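Local coordinates for prophage lambdalm01, antigen B (Listeria monocytogenes, PDB 4ACV), which probably acts as a tail terminator, as in related phage proteins that form hexameric rings capping the end of the tail tube, at residues 7-12 and 83-88. Sequence-based numbering, arbitrary orientation.
Sequences MRVLEA and MGFILP
Arg8 and Ala12, joined by the helical hydrogen bond Ala12 N to Arg8 O (2.9 Å), both point their CB atoms at the loop 83-88 and touch it at different places. No hydrogen bond crosses between the two segments; the contact is held by packing, mostly of apolar side chains, with the Arg8 guanidinium at one end. Ala12 is its centre. Its methyl CB lies 3.5 Å from Ile86 O. Phe85 CD2 is 3.7 Å from the same Ala12 CB. Leu87 CD2 reaches Ala12 CB at 3.8 Å, so three consecutive loop residues converge on one small side chain. The nearest pair of CA atoms, Ala12 CA and Phe85 CA, is 6.1 Å apart. The phenyl group of Phe85 is swung between its own backbone N and carbonyl carbon (chi1 39°), which carries CD2 to the alanine methyl. One turn back, Val9 CG1 makes a looser approach to Phe85 CE2, at 4.4 Å. Leu87 uses just one branch, CD2, on the helix. At the other end the Arg8 chain bends at chi2 and chi3 (67° and 127°) and passes obliquely by the proline ring, with NH1 at 3.6 Å from Pro88 CG. This is van der Waals contact; outside the two segments, Arg8 NE makes a salt bridge with an acidic side chain of another chain. The same helix therefore faces the loop on one side and a neighbouring chain of the six-chain assembly through Arg8, Met7, Leu10 and Glu11. Gly84, with positive phi, is the first residue past helix 71-82 to leave helical angles, and the extended loop then crosses beside helix 6-19 on its way to strand 92-99. Beneath them lies the antiparallel sheet: Val9 and Leu87 both rest on Ile121 of strand 110-122, while Phe85 packs on Val119 of that strand and on Leu93 of strand 92-99.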
loop_
_atom_site.group_PDB
_atom_site.type_symbol
_atom_site.label_atom_id
_atom_site.label_comp_id
_atom_site.label_asym_id
_atom_site.label_seq_id
_atom_site.Cartn_x
_atom_site.Cartn_y
_atom_site.Cartn_z
ATOM N N MET B 7 6.239 24.393 -8.464
ATOM C CA MET B 7 6.704 24.859 -9.772
ATOM C C MET B 7 7.885 25.807 -9.672
ATOM O O MET B 7 8.789 25.767 -10.497
ATOM C CB MET B 7 5.579 25.536 -10.542
ATOM C CG MET B 7 4.744 24.585 -11.369
ATOM S SD MET B 7 3.856 25.482 -12.642
ATOM C CE MET B 7 5.213 26.209 -13.550
ATOM N N ARG B 8 7.858 26.666 -8.663
ATOM C CA ARG B 8 8.978 27.539 -8.360
ATOM C C ARG B 8 10.237 26.709 -8.097
ATOM O O ARG B 8 11.338 27.069 -8.530
ATOM C CB ARG B 8 8.649 28.380 -7.132
ATOM C CG ARG B 8 9.060 29.819 -7.240
ATOM C CD ARG B 8 8.250 30.549 -8.291
ATOM N NE ARG B 8 7.646 31.754 -7.736
ATOM C CZ ARG B 8 8.330 32.843 -7.405
ATOM N NH1 ARG B 8 9.645 32.873 -7.573
ATOM N NH2 ARG B 8 7.703 33.900 -6.904
ATOM N N VAL B 9 10.072 25.595 -7.383
ATOM C CA VAL B 9 11.189 24.692 -7.110
ATOM C C VAL B 9 11.648 23.967 -8.387
ATOM O O VAL B 9 12.844 23.877 -8.655
ATOM C CB VAL B 9 10.864 23.690 -5.972
ATOM C CG1 VAL B 9 12.012 22.708 -5.788
ATOM C CG2 VAL B 9 10.585 24.436 -4.668
ATOM N N LEU B 10 10.692 23.467 -9.168
ATOM C CA LEU B 10 10.970 22.964 -10.510
ATOM C C LEU B 10 11.823 23.944 -11.317
ATOM O O LEU B 10 12.890 23.584 -11.831
ATOM C CB LEU B 10 9.677 22.668 -11.270
ATOM C CG LEU B 10 8.935 21.385 -10.876
ATOM C CD1 LEU B 10 7.694 21.183 -11.741
ATOM C CD2 LEU B 10 9.840 20.164 -10.948
ATOM N N GLU B 11 11.352 25.183 -11.424
ATOM C CA GLU B 11 12.074 26.200 -12.168
ATOM C C GLU B 11 13.479 26.457 -11.633
ATOM O O GLU B 11 14.421 26.619 -12.410
ATOM C CB GLU B 11 11.279 27.505 -12.234
ATOM C CG GLU B 11 10.411 27.610 -13.477
ATOM C CD GLU B 11 11.191 27.353 -14.765
ATOM O OE1 GLU B 11 12.437 27.503 -14.770
ATOM O OE2 GLU B 11 10.553 26.995 -15.778
ATOM N N ALA B 12 13.616 26.509 -10.312
ATOM C CA ALA B 12 14.918 26.768 -9.708
ATOM C C ALA B 12 15.923 25.713 -10.178
ATOM O O ALA B 12 17.032 26.040 -10.557
ATOM C CB ALA B 12 14.825 26.797 -8.164
ATOM N N MET B 83 24.716 20.172 -5.531
ATOM C CA MET B 83 25.457 21.409 -5.291
ATOM C C MET B 83 24.499 22.549 -4.961
ATOM O O MET B 83 24.916 23.611 -4.530
ATOM C CB MET B 83 26.302 21.781 -6.518
ATOM C CG MET B 83 27.706 21.180 -6.541
ATOM S SD MET B 83 28.686 21.646 -8.011
ATOM C CE MET B 83 28.339 23.399 -8.141
ATOM N N GLY B 84 23.209 22.328 -5.175
ATOM C CA GLY B 84 22.216 23.318 -4.813
ATOM C C GLY B 84 21.744 24.166 -5.970
ATOM O O GLY B 84 22.241 24.064 -7.090
ATOM N N PHE B 85 20.758 25.005 -5.682
ATOM C CA PHE B 85 20.163 25.901 -6.661
ATOM C C PHE B 85 19.621 27.101 -5.895
ATOM O O PHE B 85 19.200 26.958 -4.751
ATOM C CB PHE B 85 19.046 25.186 -7.430
ATOM C CG PHE B 85 18.208 24.264 -6.575
ATOM C CD1 PHE B 85 18.593 22.939 -6.367
ATOM C CD2 PHE B 85 17.038 24.718 -5.975
ATOM C CE1 PHE B 85 17.820 22.081 -5.588
ATOM C CE2 PHE B 85 16.265 23.867 -5.186
ATOM C CZ PHE B 85 16.655 22.547 -4.992
ATOM N N ILE B 86 19.660 28.284 -6.505
ATOM C CA ILE B 86 19.216 29.500 -5.823
ATOM C C ILE B 86 17.691 29.572 -5.725
ATOM O O ILE B 86 16.977 29.131 -6.627
ATOM C CB ILE B 86 19.771 30.794 -6.478
ATOM C CG1 ILE B 86 19.449 30.833 -7.975
ATOM C CG2 ILE B 86 21.279 30.916 -6.248
ATOM C CD1 ILE B 86 18.034 31.270 -8.315
ATOM N N LEU B 87 17.211 30.126 -4.617
ATOM C CA LEU B 87 15.782 30.299 -4.371
ATOM C C LEU B 87 15.483 31.767 -4.089
ATOM O O LEU B 87 16.389 32.535 -3.769
ATOM C CB LEU B 87 15.346 29.452 -3.170
ATOM C CG LEU B 87 15.443 27.939 -3.348
ATOM C CD1 LEU B 87 15.227 27.214 -2.017
ATOM C CD2 LEU B 87 14.455 27.460 -4.411
ATOM N N PRO B 88 14.208 32.160 -4.201
ATOM C CA PRO B 88 13.794 33.541 -3.920
ATOM C C PRO B 88 14.171 33.966 -2.508
ATOM O O PRO B 88 14.221 33.131 -1.601
ATOM C CB PRO B 88 12.268 33.481 -4.053
ATOM C CG PRO B 88 12.016 32.325 -4.967
ATOM C CD PRO B 88 13.078 31.326 -4.649
#